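Local structure of oxalate--CoA ligase (5IE2) at residues G56-L61 against S100-K105; K178-T183 against A313-T318; E362-G367 against W389-D394. The protein is a plant acyl-activating enzyme of the ANL superfamily, with an AMP-binding domain followed by a smaller C-terminal domain, and binds adenosine-5'-triphosphate. All blocks are in the same frame, centred on the assembly; numbering follows the deposited sequence. Where two conformers were deposited one is given.

Interaction 1: residues G56-L61 against S100-K105; sequences GDVVAL and SDSDSK
Lys105 and Val58 are joined by the one direct backbone hydrogen bond of this contact: Lys105 N reaches Val58 O at 2.9 Å, nearly straight at the hydrogen (172°). The same oxygen lies 3.5 Å from Ser104 CA in a CA-H...O contact. A water supplies the second polar link, accepting from Val58 N and donating to Asp103 O, so that both backbone polar atoms of Val58 are engaged, one directly and one through solvent.

Beside these bonds, methyl groups pack against backbone and hydroxyl oxygens. Val58 aims its side chain at 100-105 and sets both methyls against the backbone carbonyl of Ser102, CG2 at 3.4 Å from Ser102 O. Its CG1, anti to the backbone N (chi1 176°), also meets the hydroxyl of Ser104. That hydroxyl lies beside the methyl of Ala60, with Ser104 OG 3.4 Å from Ala60 CB, and donates to Ser102 OG at 2.7 Å. The single proton of Ser102 OG is in turn shared between the carbonyl oxygens of Tyr98 and Leu99, which ties the serine pair to the last turn of the helix.

Charged side chains meet through carbon. The aliphatic part of Lys105 crosses Asp57 at about a right angle, Lys105 CD standing 3.3 Å from Asp57 OD1, while Lys105 NZ stays 4.9 Å from that oxygen; no salt bridge forms, and any attraction is probably weak and long-range. Asp57 OD2 accepts from Lys54 N.

Asp103 is the first residue to leave helical angles, and its positive phi belongs to a Schellman motif after helix 92-101; its carboxylate makes a salt bridge with Lys375. The chain then enters strand 104-110, which runs parallel to strand 58-61; strand 82-85 flanks 58-61 across the sheet, and helix 67-78 packs on Val59 and Leu61.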
loop_
_atom_site.group_PDB
_atom_site.type_symbol
_atom_site.label_atom_id
_atom_site.label_comp_id
_atom_site.label_asym_id
_atom_site.label_seq_id
_atom_site.Cartn_x
_atom_site.Cartn_y
_atom_site.Cartn_z
ATOM N N GLY A 56 20.561 5.384 -13.260
ATOM C CA GLY A 56 19.541 6.378 -13.537
ATOM C C GLY A 56 18.531 5.916 -14.596
ATOM O O GLY A 56 17.493 6.557 -14.755
ATOM N N ASP A 57 18.821 4.836 -15.311
ATOM C CA ASP A 57 17.814 4.347 -16.291
ATOM C C ASP A 57 16.529 3.911 -15.564
ATOM O O ASP A 57 16.600 3.417 -14.409
ATOM C CB ASP A 57 18.319 3.144 -17.119
ATOM C CG ASP A 57 19.311 3.544 -18.238
ATOM O OD1 ASP A 57 19.458 4.761 -18.527
ATOM O OD2 ASP A 57 19.947 2.607 -18.802
ATOM N N VAL A 58 15.376 4.033 -16.243
ATOM C CA VAL A 58 14.091 3.542 -15.667
ATOM C C VAL A 58 13.696 2.245 -16.357
ATOM O O VAL A 58 13.732 2.170 -17.591
ATOM C CB VAL A 58 12.957 4.578 -15.815
ATOM C CG1 VAL A 58 11.620 4.000 -15.295
ATOM C CG2 VAL A 58 13.350 5.876 -15.015
ATOM N N VAL A 59 13.380 1.212 -15.576
ATOM C CA VAL A 59 12.959 -0.071 -16.141
ATOM C C VAL A 59 11.524 -0.336 -15.661
ATOM O O VAL A 59 11.274 -0.355 -14.474
ATOM C CB VAL A 59 13.877 -1.214 -15.696
ATOM C CG1 VAL A 59 13.342 -2.596 -16.187
ATOM C CG2 VAL A 59 15.329 -1.004 -16.158
ATOM N N ALA A 60 10.598 -0.522 -16.580
ATOM C CA ALA A 60 9.195 -0.809 -16.214
ATOM C C ALA A 60 9.036 -2.300 -15.980
ATOM O O ALA A 60 9.710 -3.113 -16.624
ATOM C CB ALA A 60 8.203 -0.325 -17.339
ATOM N N LEU A 61 8.218 -2.655 -14.983
ATOM C CA LEU A 61 7.956 -4.080 -14.686
ATOM C C LEU A 61 6.446 -4.311 -14.705
ATOM O O LEU A 61 5.703 -3.541 -14.071
ATOM C CB LEU A 61 8.497 -4.481 -13.310
ATOM C CG LEU A 61 10.015 -4.333 -13.201
ATOM C CD1 LEU A 61 10.312 -3.025 -12.530
ATOM C CD2 LEU A 61 10.607 -5.492 -12.423
ATOM N N SER A 100 5.671 6.085 -21.318
ATOM C CA SER A 100 6.228 7.348 -21.792
ATOM C C SER A 100 6.532 8.303 -20.630
ATOM O O SER A 100 7.626 8.872 -20.539
ATOM C CB SER A 100 5.258 8.015 -22.776
ATOM O OG SER A 100 5.739 9.284 -23.138
ATOM N N ASP A 101 5.567 8.464 -19.739
ATOM C CA ASP A 101 5.695 9.399 -18.628
ATOM C C ASP A 101 6.818 9.077 -17.637
ATOM O O ASP A 101 7.404 9.990 -17.058
ATOM C CB ASP A 101 4.372 9.450 -17.866
ATOM C CG ASP A 101 4.342 10.545 -16.829
ATOM O OD1 ASP A 101 4.295 11.732 -17.208
ATOM O OD2 ASP A 101 4.378 10.217 -15.627
ATOM N N SER A 102 7.108 7.790 -17.440
ATOM C CA SER A 102 8.157 7.336 -16.539
ATOM C C SER A 102 9.548 7.365 -17.218
ATOM O O SER A 102 10.563 7.122 -16.557
ATOM C CB SER A 102 7.839 5.902 -16.081
ATOM O OG SER A 102 7.849 5.030 -17.219
ATOM N N ASP A 103 9.580 7.640 -18.530
ATOM C CA ASP A 103 10.804 7.519 -19.348
ATOM C C ASP A 103 11.439 6.117 -19.337
ATOM O O ASP A 103 12.680 5.958 -19.409
ATOM C CB ASP A 103 11.836 8.555 -18.917
ATOM C CG ASP A 103 11.387 9.962 -19.250
ATOM O OD1 ASP A 103 11.108 10.195 -20.450
ATOM O OD2 ASP A 103 11.301 10.819 -18.328
ATOM N N SER A 104 10.583 5.104 -19.265
ATOM C CA SER A 104 11.049 3.732 -19.295
ATOM C C SER A 104 11.905 3.423 -20.531
ATOM O O SER A 104 11.545 3.802 -21.644
ATOM C CB SER A 104 9.831 2.771 -19.236
ATOM O OG SER A 104 9.284 2.814 -17.922
ATOM N N LYS A 105 13.010 2.718 -20.320
ATOM C CA LYS A 105 13.943 2.313 -21.381
ATOM C C LYS A 105 13.882 0.814 -21.643
ATOM O O LYS A 105 14.483 0.314 -22.582
ATOM C CB LYS A 105 15.393 2.698 -21.014
ATOM C CG LYS A 105 15.769 4.120 -21.458
ATOM C CD LYS A 105 16.860 4.754 -20.593
ATOM C CE LYS A 105 16.990 6.269 -20.897
ATOM N NZ LYS A 105 16.916 6.571 -22.365
HETATM O O HOH W 1 15.203 5.942 -18.366
#

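Interaction 2: residues K178-T183 against A313-T318; sequences KGVPLT and AMTEAT. With ATP (adenosine-5'-triphosphate), chain C.
Val180 and Thr315 meet through branches set by their first torsions: Thr315 CG2 stands anti to its own backbone N (chi1 -58° for OG1), which turns the methyl to Val180 and the hydroxyl to the nucleotide. Thr315 CG2 lies 4.0 Å from Val180 CB, and the two side chains cross obliquely. In Leu182, CG is anti to the carbonyl carbon (chi1 -58°), which sends the branch toward the 315-318 turn: CD1 is 3.9 Å from Thr315 O, and CD2 is 3.4 Å from Thr318 OG1.

Leu182 and Thr318 run antiparallel alongside one another, the hydroxyl of Thr318 being held by Asn369 O. Glu316 takes part through CA, 4.2 Å from Val180 CG1, and through CG, which meets Val180 CG2. Glu316 OE2 is hydrogen-bonded to Tyr374 OH, and the side chain of Glu316 is about 4 Å from a bound magnesium ion. The contact is thus one of methyls against a turn, and all five touching residues are buried.

The turn also holds the nucleotide, on the side of its backbone amide. Thr315 N donates to ATP O1A at 2.9 Å with a nearly straight hydrogen (168°), and Met314 CB packs 3.4 Å from ATP C5'. Backbone bonds from Ala317 N to Met314 O and from Thr318 N to Thr315 O close the turn that presents this amide.

Strand 179-183 pairs antiparallel with strand 164-169 and runs into helix 184-198, whose Asn186 and Leu187 touch Thr318. The turn follows strand 308-314 and leads into strand 319-323 of the same sheet, while Met314 and Glu316 pack on strand 389-392.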
loop_
_atom_site.group_PDB
_atom_site.type_symbol
_atom_site.label_atom_id
_atom_site.label_comp_id
_atom_site.label_asym_id
_atom_site.label_seq_id
_atom_site.Cartn_x
_atom_site.Cartn_y
_atom_site.Cartn_z
ATOM N N LYS A 178 -0.301 11.589 -9.640
ATOM C CA LYS A 178 0.960 12.348 -9.740
ATOM C C LYS A 178 2.130 11.362 -9.759
ATOM O O LYS A 178 2.044 10.369 -9.058
ATOM C CB LYS A 178 1.107 13.317 -8.556
ATOM C CG LYS A 178 0.296 14.623 -8.620
ATOM C CD LYS A 178 0.441 15.367 -7.298
ATOM C CE LYS A 178 0.133 16.835 -7.428
ATOM N NZ LYS A 178 -0.962 17.185 -8.381
ATOM N N GLY A 179 3.201 11.664 -10.506
ATOM C CA GLY A 179 4.422 10.838 -10.528
ATOM C C GLY A 179 5.374 11.061 -9.359
ATOM O O GLY A 179 5.805 12.198 -9.101
ATOM N N VAL A 180 5.729 9.974 -8.674
ATOM C CA VAL A 180 6.509 10.039 -7.452
ATOM C C VAL A 180 7.819 9.264 -7.546
ATOM O O VAL A 180 7.796 8.058 -7.523
ATOM C CB VAL A 180 5.689 9.492 -6.249
ATOM C CG1 VAL A 180 6.475 9.653 -4.964
ATOM C CG2 VAL A 180 4.380 10.253 -6.141
ATOM N N PRO A 181 8.950 9.967 -7.628
ATOM C CA PRO A 181 10.267 9.321 -7.620
ATOM C C PRO A 181 10.738 9.125 -6.181
ATOM O O PRO A 181 10.653 10.055 -5.369
ATOM C CB PRO A 181 11.164 10.289 -8.387
ATOM C CG PRO A 181 10.559 11.605 -8.158
ATOM C CD PRO A 181 9.045 11.407 -7.900
ATOM N N LEU A 182 11.177 7.901 -5.888
ATOM C CA LEU A 182 11.674 7.522 -4.567
ATOM C C LEU A 182 13.070 6.937 -4.701
ATOM O O LEU A 182 13.353 6.227 -5.664
ATOM C CB LEU A 182 10.739 6.469 -3.934
ATOM C CG LEU A 182 9.305 7.079 -3.846
ATOM C CD1 LEU A 182 8.318 5.923 -3.440
ATOM C CD2 LEU A 182 9.216 8.254 -2.813
ATOM N N THR A 183 13.937 7.271 -3.745
ATOM C CA THR A 183 15.342 6.909 -3.803
ATOM C C THR A 183 15.655 5.641 -2.974
ATOM O O THR A 183 14.821 5.116 -2.223
ATOM C CB THR A 183 16.213 8.027 -3.223
ATOM O OG1 THR A 183 15.738 8.261 -1.889
ATOM C CG2 THR A 183 16.052 9.327 -4.060
ATOM N N ALA A 313 -0.401 5.892 5.863
ATOM C CA ALA A 313 0.690 5.822 4.889
ATOM C C ALA A 313 0.319 6.462 3.564
ATOM O O ALA A 313 -0.835 6.633 3.295
ATOM C CB ALA A 313 1.098 4.353 4.634
ATOM N N MET A 314 1.314 6.836 2.757
ATOM C CA MET A 314 1.007 7.373 1.430
ATOM C C MET A 314 2.210 7.199 0.529
ATOM O O MET A 314 3.345 7.026 0.987
ATOM C CB MET A 314 0.575 8.859 1.537
ATOM C CG MET A 314 1.717 9.836 1.910
ATOM S SD MET A 314 1.014 11.466 2.318
ATOM C CE MET A 314 0.005 11.900 0.887
ATOM N N THR A 315 1.971 7.220 -0.778
ATOM C CA THR A 315 3.036 6.972 -1.722
ATOM C C THR A 315 4.187 7.975 -1.523
ATOM O O THR A 315 5.328 7.596 -1.616
ATOM C CB THR A 315 2.499 7.090 -3.186
ATOM O OG1 THR A 315 1.438 6.154 -3.359
ATOM C CG2 THR A 315 3.578 6.765 -4.193
ATOM N N GLU A 316 3.854 9.237 -1.298
ATOM C CA GLU A 316 4.894 10.285 -1.158
ATOM C C GLU A 316 5.799 10.150 0.075
ATOM O O GLU A 316 6.880 10.763 0.144
ATOM C CB GLU A 316 4.242 11.675 -1.101
ATOM C CG GLU A 316 3.620 12.154 -2.386
ATOM C CD GLU A 316 2.109 11.802 -2.452
ATOM O OE1 GLU A 316 1.713 10.746 -1.915
ATOM O OE2 GLU A 316 1.344 12.613 -3.036
ATOM N N ALA A 317 5.340 9.374 1.048
ATOM C CA ALA A 317 6.102 9.091 2.282
ATOM C C ALA A 317 6.809 7.730 2.169
ATOM O O ALA A 317 7.239 7.192 3.174
ATOM C CB ALA A 317 5.099 9.081 3.510
ATOM N N THR A 318 6.868 7.153 0.961
ATOM C CA THR A 318 7.366 5.758 0.793
ATOM C C THR A 318 6.578 4.855 1.803
ATOM O O THR A 318 7.150 4.067 2.554
ATOM C CB THR A 318 8.925 5.660 0.980
ATOM O OG1 THR A 318 9.494 6.697 0.182
ATOM C CG2 THR A 318 9.489 4.316 0.435
HETATM P PG ATP C . -4.124 10.583 -5.008
HETATM O O1G ATP C . -5.298 11.479 -4.613
HETATM O O2G ATP C . -3.950 10.454 -6.480
HETATM O O3G ATP C . -2.835 11.020 -4.315
HETATM P PB ATP C . -4.313 8.572 -2.945
HETATM O O1B ATP C . -5.359 7.525 -2.629
HETATM O O2B ATP C . -4.165 9.785 -2.098
HETATM O O3B ATP C . -4.437 9.061 -4.506
HETATM P PA ATP C . -2.180 6.810 -1.910
HETATM O O1A ATP C . -0.780 7.371 -1.701
HETATM O O2A ATP C . -2.351 5.427 -2.407
HETATM O O3A ATP C . -2.896 7.757 -3.003
HETATM O "O5'" ATP C . -3.035 7.070 -0.582
HETATM C "C5'" ATP C . -2.560 7.830 0.557
HETATM C "C4'" ATP C . -3.812 8.418 1.232
HETATM O "O4'" ATP C . -4.573 7.347 1.821
HETATM C "C3'" ATP C . -3.480 9.259 2.425
HETATM O "O3'" ATP C . -3.127 10.575 2.004
HETATM C "C2'" ATP C . -4.766 9.238 3.225
HETATM O "O2'" ATP C . -5.730 10.091 2.588
HETATM C "C1'" ATP C . -5.234 7.833 2.975
HETATM N N9 ATP C . -4.908 6.915 4.092
HETATM C C8 ATP C . -3.845 6.112 4.230
HETATM N N7 ATP C . -3.955 5.414 5.402
HETATM C C5 ATP C . -5.141 5.793 5.981
HETATM C C6 ATP C . -5.877 5.428 7.214
HETATM N N6 ATP C . -5.379 4.458 8.050
HETATM N N1 ATP C . -7.062 6.048 7.421
HETATM C C2 ATP C . -7.564 6.966 6.562
HETATM N N3 ATP C . -6.944 7.356 5.419
HETATM C C4 ATP C . -5.747 6.777 5.112
#

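Interaction 3: residues E362-G367 against W389-D394; sequences EVCIRG and WFHTGD. With ATP (adenosine-5'-triphosphate), chain C.
Glu362 uses both carboxylate oxygens on the partner segment 389-394. His391 ND1 donates to Glu362 OE1 at 3.1 Å (164° at the hydrogen); the oxygen lies in the plane of the imidazole, yet the donor comes from above the carboxylate, whose plane is turned 73° from the ring. Glu362 OE2 accepts from Gly393 N at 2.8 Å through its anti lone pair, in a more bent bond (138°). The fully extended Glu362 side chain, CG anti to the backbone N, spans the distance to both donors.

The backbone ladder is antiparallel: Ile365 and Phe390 form a hydrogen-bonded pair, with Phe390 N to Ile365 O at 2.8 Å and a return bond from Ile365 N to Phe390 O, and Val363 N donates to Asp394 O. Val363 O takes two donors, Thr392 N and Thr392 OG1, the latter at 2.7 Å. Thr392 OG1 also accepts from Asp394 N, forming an ST turn.

Side chains complete the sheet faces. Cys364 SG sits over the centre of the His391 ring, 3.6 Å from its centroid. Arg366 CB covers one face of Trp389 in a CH-pi contact, while its guanidinium, moderately inclined to the indole, is salt-bridged to Glu344.

Just past the corner at Gly393, Asp394 receives the ribose hydroxyls of ATP, O2' on OD1 and O3' on OD2, each at 2.7 Å; Tyr312 is a further partner of OD2. With its main chain bonded to Val363 and Thr392, Asp394 is probably well placed for this bidentate grip, and the His391 bond probably helps to stabilise negative charge on Glu362.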
loop_
_atom_site.group_PDB
_atom_site.type_symbol
_atom_site.label_atom_id
_atom_site.label_comp_id
_atom_site.label_asym_id
_atom_site.label_seq_id
_atom_site.Cartn_x
_atom_site.Cartn_y
_atom_site.Cartn_z
ATOM N N GLU A 362 -3.980 20.504 8.815
ATOM C CA GLU A 362 -3.433 19.603 7.825
ATOM C C GLU A 362 -2.225 18.860 8.396
ATOM O O GLU A 362 -1.347 19.478 9.003
ATOM C CB GLU A 362 -3.025 20.370 6.550
ATOM C CG GLU A 362 -2.496 19.444 5.423
ATOM C CD GLU A 362 -2.174 20.229 4.159
ATOM O OE1 GLU A 362 -2.099 21.500 4.220
ATOM O OE2 GLU A 362 -1.998 19.592 3.110
ATOM N N VAL A 363 -2.174 17.559 8.161
ATOM C CA VAL A 363 -1.013 16.782 8.575
ATOM C C VAL A 363 0.154 17.102 7.640
ATOM O O VAL A 363 -0.011 16.999 6.416
ATOM C CB VAL A 363 -1.331 15.262 8.524
ATOM C CG1 VAL A 363 -0.132 14.470 9.010
ATOM C CG2 VAL A 363 -2.572 14.962 9.375
ATOM N N CYS A 364 1.305 17.515 8.197
ATOM C CA CYS A 364 2.544 17.724 7.423
ATOM C C CYS A 364 3.646 16.831 7.993
ATOM O O CYS A 364 3.698 16.634 9.208
ATOM C CB CYS A 364 3.012 19.195 7.486
ATOM S SG CYS A 364 1.650 20.278 6.870
ATOM N N ILE A 365 4.510 16.327 7.118
ATOM C CA ILE A 365 5.551 15.394 7.537
ATOM C C ILE A 365 6.923 15.850 7.065
ATOM O O ILE A 365 7.057 16.612 6.115
ATOM C CB ILE A 365 5.291 13.968 6.996
ATOM C CG1 ILE A 365 5.333 13.950 5.462
ATOM C CG2 ILE A 365 3.891 13.525 7.509
ATOM C CD1 ILE A 365 5.076 12.491 4.844
ATOM N N ARG A 366 7.942 15.336 7.737
ATOM C CA ARG A 366 9.288 15.615 7.302
ATOM C C ARG A 366 10.179 14.483 7.695
ATOM O O ARG A 366 10.270 14.146 8.881
ATOM C CB ARG A 366 9.786 16.905 7.920
ATOM C CG ARG A 366 11.267 17.123 7.548
ATOM C CD ARG A 366 11.917 17.694 8.859
ATOM N NE ARG A 366 12.082 19.052 8.652
ATOM C CZ ARG A 366 12.462 20.048 9.480
ATOM N NH1 ARG A 366 12.693 19.991 10.808
ATOM N NH2 ARG A 366 12.571 21.203 8.862
ATOM N N GLY A 367 10.907 13.944 6.730
ATOM C CA GLY A 367 11.782 12.819 7.074
ATOM C C GLY A 367 12.467 12.218 5.872
ATOM O O GLY A 367 12.121 12.522 4.732
ATOM N N TRP A 389 9.239 20.272 4.836
ATOM C CA TRP A 389 7.968 19.650 5.218
ATOM C C TRP A 389 7.054 19.436 4.016
ATOM O O TRP A 389 6.852 20.355 3.218
ATOM C CB TRP A 389 7.212 20.530 6.202
ATOM C CG TRP A 389 7.878 20.685 7.551
ATOM C CD1 TRP A 389 8.852 21.591 7.903
ATOM C CD2 TRP A 389 7.592 19.912 8.718
ATOM N NE1 TRP A 389 9.177 21.432 9.223
ATOM C CE2 TRP A 389 8.428 20.397 9.746
ATOM C CE3 TRP A 389 6.693 18.844 8.989
ATOM C CZ2 TRP A 389 8.388 19.881 11.046
ATOM C CZ3 TRP A 389 6.642 18.333 10.270
ATOM C CH2 TRP A 389 7.513 18.848 11.296
ATOM N N PHE A 390 6.402 18.283 3.973
ATOM C CA PHE A 390 5.470 17.953 2.914
ATOM C C PHE A 390 4.017 18.041 3.452
ATOM O O PHE A 390 3.719 17.469 4.496
ATOM C CB PHE A 390 5.793 16.559 2.391
ATOM C CG PHE A 390 4.754 16.026 1.428
ATOM C CD1 PHE A 390 4.585 16.625 0.191
ATOM C CD2 PHE A 390 3.955 14.915 1.791
ATOM C CE1 PHE A 390 3.614 16.121 -0.708
ATOM C CE2 PHE A 390 2.993 14.429 0.920
ATOM C CZ PHE A 390 2.818 15.036 -0.325
ATOM N N HIS A 391 3.134 18.744 2.729
ATOM C CA HIS A 391 1.710 18.895 3.098
ATOM C C HIS A 391 0.922 17.712 2.534
ATOM O O HIS A 391 0.907 17.532 1.323
ATOM C CB HIS A 391 1.148 20.218 2.561
ATOM C CG HIS A 391 1.681 21.407 3.271
ATOM N ND1 HIS A 391 0.874 22.267 3.986
ATOM C CD2 HIS A 391 2.951 21.829 3.465
ATOM C CE1 HIS A 391 1.627 23.190 4.568
ATOM N NE2 HIS A 391 2.890 22.952 4.258
ATOM N N THR A 392 0.339 16.866 3.398
ATOM C CA THR A 392 -0.275 15.596 2.921
ATOM C C THR A 392 -1.634 15.757 2.219
ATOM O O THR A 392 -2.072 14.844 1.522
ATOM C CB THR A 392 -0.517 14.573 4.066
ATOM O OG1 THR A 392 -1.453 15.149 5.004
ATOM C CG2 THR A 392 0.759 14.261 4.781
ATOM N N GLY A 393 -2.322 16.864 2.481
ATOM C CA GLY A 393 -3.688 17.003 2.000
ATOM C C GLY A 393 -4.745 16.367 2.899
ATOM O O GLY A 393 -5.938 16.366 2.557
ATOM N N ASP A 394 -4.317 15.789 4.026
ATOM C CA ASP A 394 -5.228 15.160 5.002
ATOM C C ASP A 394 -5.395 16.053 6.188
ATOM O O ASP A 394 -4.429 16.684 6.647
ATOM C CB ASP A 394 -4.677 13.796 5.481
ATOM C CG ASP A 394 -4.487 12.789 4.339
ATOM O OD1 ASP A 394 -5.465 12.595 3.560
ATOM O OD2 ASP A 394 -3.365 12.172 4.198
HETATM P PG ATP C . -4.124 10.583 -5.008
HETATM O O1G ATP C . -5.298 11.479 -4.613
HETATM O O2G ATP C . -3.950 10.454 -6.480
HETATM O O3G ATP C . -2.835 11.020 -4.315
HETATM P PB ATP C . -4.313 8.572 -2.945
HETATM O O1B ATP C . -5.359 7.525 -2.629
HETATM O O2B ATP C . -4.165 9.785 -2.098
HETATM O O3B ATP C . -4.437 9.061 -4.506
HETATM P PA ATP C . -2.180 6.810 -1.910
HETATM O O1A ATP C . -0.780 7.371 -1.701
HETATM O O2A ATP C . -2.351 5.427 -2.407
HETATM O O3A ATP C . -2.896 7.757 -3.003
HETATM O "O5'" ATP C . -3.035 7.070 -0.582
HETATM C "C5'" ATP C . -2.560 7.830 0.557
HETATM C "C4'" ATP C . -3.812 8.418 1.232
HETATM O "O4'" ATP C . -4.573 7.347 1.821
HETATM C "C3'" ATP C . -3.480 9.259 2.425
HETATM O "O3'" ATP C . -3.127 10.575 2.004
HETATM C "C2'" ATP C . -4.766 9.238 3.225
HETATM O "O2'" ATP C . -5.730 10.091 2.588
HETATM C "C1'" ATP C . -5.234 7.833 2.975
HETATM N N9 ATP C . -4.908 6.915 4.092
HETATM C C8 ATP C . -3.845 6.112 4.230
HETATM N N7 ATP C . -3.955 5.414 5.402
HETATM C C5 ATP C . -5.141 5.793 5.981
HETATM C C6 ATP C . -5.877 5.428 7.214
HETATM N N6 ATP C . -5.379 4.458 8.050
HETATM N N1 ATP C . -7.062 6.048 7.421
HETATM C C2 ATP C . -7.564 6.966 6.562
HETATM N N3 ATP C . -6.944 7.356 5.419
HETATM C C4 ATP C . -5.747 6.777 5.112
#

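Interaction 1 lies farthest out, with water and exposed charged residues in a contact at one end of two neighbouring parallel strands within a mixed sheet, and it touches neither of the others. Interaction 2 is wholly buried and apolar across its two segments, whereas interaction 3, only partly buried, is a hydrogen-bonded strand ladder enriched by side-chain bonds. Interactions 2 and 3, centres about 13 Å apart, join directly: Glu316 CG packs 3.6 Å from Phe390 CZ, and Ala317 CB meets Ile365 CD1 at 3.7 Å. Both also reach ATP, the 313-318 turn at the alpha phosphate and Asp394 at the ribose, so different sheets converge on one nucleotide.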